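Local coordinates for protein sulfide-quinone reductase (Aquifex aeolicus, PDB 3HYW) that oxidises hydrogen sulfide with the help of bound FAD, passing the electrons to a quinone and building polysulfide chains that are released typically as cyclooctasulfur, at residues Y233-L236 and N237-H241; N395-I398 and A399-F402. One frame throughout, in Å; residues are numbered along the deposited sequence.

Contact 1: residues Y233-L236 and N237-H241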
loop_
_atom_site.group_PDB
_atom_site.type_symbol
_atom_site.label_atom_id
_atom_site.label_comp_id
_atom_site.label_asym_id
_atom_site.label_seq_id
_atom_site.Cartn_x
_atom_site.Cartn_y
_atom_site.Cartn_z
ATOM N N TYR A 233 6.585 -2.040 25.924
ATOM C CA TYR A 233 6.638 -3.133 24.966
ATOM C C TYR A 233 8.076 -3.451 24.574
ATOM O O TYR A 233 8.967 -2.614 24.713
ATOM C CB TYR A 233 5.769 -2.841 23.733
ATOM C CG TYR A 233 6.228 -1.677 22.880
ATOM C CD1 TYR A 233 5.794 -0.378 23.146
ATOM C CD2 TYR A 233 7.086 -1.879 21.798
ATOM C CE1 TYR A 233 6.213 0.695 22.359
ATOM C CE2 TYR A 233 7.507 -0.818 21.004
ATOM C CZ TYR A 233 7.065 0.464 21.287
ATOM O OH TYR A 233 7.497 1.519 20.510
ATOM N N GLU A 234 8.281 -4.668 24.084
ATOM C CA GLU A 234 9.585 -5.132 23.649
ATOM C C GLU A 234 9.524 -5.456 22.157
ATOM O O GLU A 234 8.615 -6.161 21.708
ATOM C CB GLU A 234 9.955 -6.378 24.450
ATOM C CG GLU A 234 11.387 -6.844 24.321
ATOM C CD GLU A 234 11.687 -8.040 25.206
ATOM O OE1 GLU A 234 11.247 -8.053 26.378
ATOM O OE2 GLU A 234 12.375 -8.969 24.733
ATOM N N ASP A 235 10.473 -4.934 21.382
ATOM C CA ASP A 235 10.550 -5.316 19.974
ATOM C C ASP A 235 11.263 -6.661 19.807
ATOM O O ASP A 235 11.660 -7.286 20.798
ATOM C CB ASP A 235 11.141 -4.201 19.087
ATOM C CG ASP A 235 12.584 -3.845 19.433
ATOM O OD1 ASP A 235 13.317 -4.674 20.022
ATOM O OD2 ASP A 235 12.988 -2.716 19.086
ATOM N N LEU A 236 11.406 -7.106 18.559
ATOM C CA LEU A 236 12.021 -8.400 18.256
ATOM C C LEU A 236 13.537 -8.425 18.439
ATOM O O LEU A 236 14.144 -9.499 18.463
ATOM C CB LEU A 236 11.644 -8.854 16.844
ATOM C CG LEU A 236 10.253 -9.469 16.716
ATOM C CD1 LEU A 236 9.773 -9.329 15.299
ATOM C CD2 LEU A 236 10.252 -10.934 17.144
ATOM N N ASN A 237 14.144 -7.246 18.565
ATOM C CA ASN A 237 15.561 -7.135 18.911
ATOM C C ASN A 237 15.792 -7.235 20.422
ATOM O O ASN A 237 16.935 -7.213 20.882
ATOM C CB ASN A 237 16.154 -5.820 18.382
ATOM C CG ASN A 237 16.145 -5.729 16.860
ATOM O OD1 ASN A 237 16.135 -4.633 16.298
ATOM N ND2 ASN A 237 16.154 -6.876 16.188
ATOM N N GLY A 238 14.701 -7.332 21.183
ATOM C CA GLY A 238 14.769 -7.435 22.642
ATOM C C GLY A 238 14.852 -6.092 23.350
ATOM O O GLY A 238 14.950 -6.034 24.580
ATOM N N ASN A 239 14.812 -5.016 22.570
ATOM C CA ASN A 239 14.836 -3.659 23.108
ATOM C C ASN A 239 13.474 -3.232 23.631
ATOM O O ASN A 239 12.461 -3.415 22.958
ATOM C CB ASN A 239 15.325 -2.677 22.043
ATOM C CG ASN A 239 16.695 -3.044 21.503
ATOM O OD1 ASN A 239 17.578 -3.458 22.252
ATOM N ND2 ASN A 239 16.873 -2.902 20.193
ATOM N N THR A 240 13.463 -2.674 24.838
ATOM C CA THR A 240 12.234 -2.205 25.466
ATOM C C THR A 240 11.926 -0.761 25.093
ATOM O O THR A 240 12.825 0.083 24.982
ATOM C CB THR A 240 12.278 -2.336 26.999
ATOM O OG1 THR A 240 13.478 -1.736 27.495
ATOM C CG2 THR A 240 12.252 -3.800 27.409
ATOM N N HIS A 241 10.641 -0.491 24.896
ATOM C CA HIS A 241 10.164 0.835 24.546
ATOM C C HIS A 241 8.984 1.224 25.426
ATOM O O HIS A 241 8.339 0.381 26.055
ATOM C CB HIS A 241 9.762 0.902 23.072
ATOM C CG HIS A 241 10.888 0.643 22.121
ATOM N ND1 HIS A 241 11.211 -0.622 21.675
ATOM C CD2 HIS A 241 11.765 1.487 21.527
ATOM C CE1 HIS A 241 12.241 -0.546 20.851
ATOM N NE2 HIS A 241 12.595 0.722 20.743
#
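Both Tyr233 and Asp235 carry CG between their own backbone N and carbonyl carbon (chi1 65° and 63°), which swings the phenol ring over the CB of His241 and folds the carboxylate back over the turn. CB of His241 lies 3.6 Å from the centroid of the Tyr233 ring, a CH-pi contact on one face, displaced toward the rim on the hydroxyl side. The imidazole continues past that rim: the two rings are inclined by only 20° but slid apart, so they barely overlap. Beneath them, Tyr233 and His241 form an antiparallel hydrogen-bonded pair, with His241 N 2.7 Å from Tyr233 O and Tyr233 N 3.0 Å from His241 O. Glu234 and Thr240 follow as a non-hydrogen-bonded pair. The hairpin then closes through a type I turn from Asp235 to Gly238 with a G1 beta bulge. Gly238 N reaches Asp235 O at 3.1 Å, while Asp235 N donates to Asn239 O at 3.0 Å. Gly238 takes the positive phi of the bulge position, where a side chain would press on the preceding carbonyl. OD1 of Asp235 accepts the backbone N of Asn239 at 3.0 Å, on its syn side but out of the carboxylate plane, and a weak bond from Asn237 N at 3.1 Å. On the face shared with Thr240, the extended Glu234 chain runs alongside Gly238, and its OE1 forms a salt bridge to Lys224 on the neighbouring strand 222-226. One carboxylate oxygen thus accepts the backbone N-H of Asn239 and, weakly, that of Asn237; its negative charge would probably strengthen these two bonds and help hold the turn, while the aromatic pair covers the opposite face of the hairpin at the protein surface.

Contact 2: residues N395-I398 and A399-F402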
loop_
_atom_site.group_PDB
_atom_site.type_symbol
_atom_site.label_atom_id
_atom_site.label_comp_id
_atom_site.label_asym_id
_atom_site.label_seq_id
_atom_site.Cartn_x
_atom_site.Cartn_y
_atom_site.Cartn_z
ATOM N N ASN A 395 -35.926 -18.154 21.427
ATOM C CA ASN A 395 -36.933 -18.932 20.725
ATOM C C ASN A 395 -36.564 -20.385 20.413
ATOM O O ASN A 395 -37.336 -21.099 19.774
ATOM C CB ASN A 395 -37.451 -18.166 19.507
ATOM C CG ASN A 395 -38.277 -16.949 19.906
ATOM O OD1 ASN A 395 -37.732 -15.899 20.246
ATOM N ND2 ASN A 395 -39.593 -17.101 19.902
ATOM N N GLY A 396 -35.392 -20.820 20.877
ATOM C CA GLY A 396 -35.069 -22.244 20.939
ATOM C C GLY A 396 -34.515 -22.877 19.682
ATOM O O GLY A 396 -34.499 -24.094 19.560
ATOM N N ASN A 397 -34.044 -22.055 18.753
ATOM C CA ASN A 397 -33.456 -22.557 17.524
ATOM C C ASN A 397 -32.325 -21.644 17.073
ATOM O O ASN A 397 -32.576 -20.529 16.606
ATOM C CB ASN A 397 -34.530 -22.693 16.437
ATOM C CG ASN A 397 -34.104 -23.613 15.292
ATOM O OD1 ASN A 397 -32.916 -23.861 15.075
ATOM N ND2 ASN A 397 -35.084 -24.139 14.569
ATOM N N ILE A 398 -31.084 -22.108 17.236
ATOM C CA ILE A 398 -29.903 -21.333 16.826
ATOM C C ILE A 398 -29.588 -21.595 15.350
ATOM O O ILE A 398 -28.824 -20.852 14.733
ATOM C CB ILE A 398 -28.639 -21.616 17.723
ATOM C CG1 ILE A 398 -28.944 -21.415 19.215
ATOM C CG2 ILE A 398 -27.445 -20.727 17.335
ATOM C CD1 ILE A 398 -29.452 -20.016 19.597
ATOM N N ALA A 399 -30.194 -22.637 14.786
ATOM C CA ALA A 399 -29.940 -22.994 13.393
ATOM C C ALA A 399 -31.228 -23.185 12.578
ATOM O O ALA A 399 -31.498 -24.286 12.098
ATOM C CB ALA A 399 -29.054 -24.239 13.316
ATOM N N PRO A 400 -32.024 -22.108 12.407
ATOM C CA PRO A 400 -33.239 -22.234 11.590
ATOM C C PRO A 400 -32.870 -22.608 10.154
ATOM O O PRO A 400 -31.902 -22.067 9.614
ATOM C CB PRO A 400 -33.837 -20.827 11.612
ATOM C CG PRO A 400 -33.159 -20.093 12.688
ATOM C CD PRO A 400 -31.828 -20.732 12.902
ATOM N N SER A 401 -33.635 -23.518 9.551
ATOM C CA SER A 401 -33.341 -24.021 8.206
ATOM C C SER A 401 -33.118 -22.927 7.152
ATOM O O SER A 401 -32.254 -23.083 6.281
ATOM C CB SER A 401 -34.430 -24.991 7.728
ATOM O OG SER A 401 -35.579 -24.288 7.288
ATOM N N PHE A 402 -33.876 -21.828 7.246
ATOM C CA PHE A 402 -33.770 -20.715 6.286
ATOM C C PHE A 402 -32.413 -20.012 6.324
ATOM O O PHE A 402 -31.942 -19.523 5.296
ATOM C CB PHE A 402 -34.904 -19.686 6.461
ATOM C CG PHE A 402 -34.656 -18.678 7.556
ATOM C CD1 PHE A 402 -35.143 -18.892 8.841
ATOM C CD2 PHE A 402 -33.950 -17.505 7.296
ATOM C CE1 PHE A 402 -34.901 -17.961 9.869
ATOM C CE2 PHE A 402 -33.699 -16.578 8.310
ATOM C CZ PHE A 402 -34.182 -16.807 9.600
#
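The link between helices 376-395 and 401-411 is shaped by an Asx turn, in which the side chain of Asn397 accepts the backbone amide of Ala399. Gly396, with positive phi in a Schellman motif, ends the first helix, and Pro400 is the N-cap of the second, whose Phe402 touches the bound decylubiquinone. With chi1 at -162°, CG of Asn397 stands opposite the backbone N, and the side-chain amide is turned forward along the chain. OD1 meets Ala399 N at 3.0 Å, with the donor tilted 25° from the carbonyl plane and the N-H bent away from a straight line. OD1 also lies 3.3 Å from Pro400 N, which has no hydrogen to give. Across the bend, Pro400 CD packs 3.4 Å from Ile398 C. Ile398 itself is buried against Ala16 and Tyr19 of helix 12-24, and its carbonyl is taken by Lys392. A leucine in place of Asn397 would probably leave the Ala399 amide without its acceptor and the bend freer to shift. One side-chain carbonyl therefore satisfies the last backbone N-H before the proline, within a turn that buries Asn397 O without a partner.

Overall arrangement
Contacts 1 and 2 lie on opposite sides of the chain's centre, about 49 Å apart between their centres and about 38 Å between nearest atoms. Contact 1 comes first along the sequence, closing the hairpin of strands 230-234 and 240-244, the last two of a three-stranded antiparallel sheet that strand 222-226 completes. Contact 2 follows much later, in the connection from helix 376-395 to helix 401-411. They share no strand or helix. The hairpin is a peripheral piece of the fold, away from the annotated sites, whereas 395-402 packs on helix 12-24, next to the FAD-binding glycine-rich segment, and enters the helix carrying quinone-pocket residues.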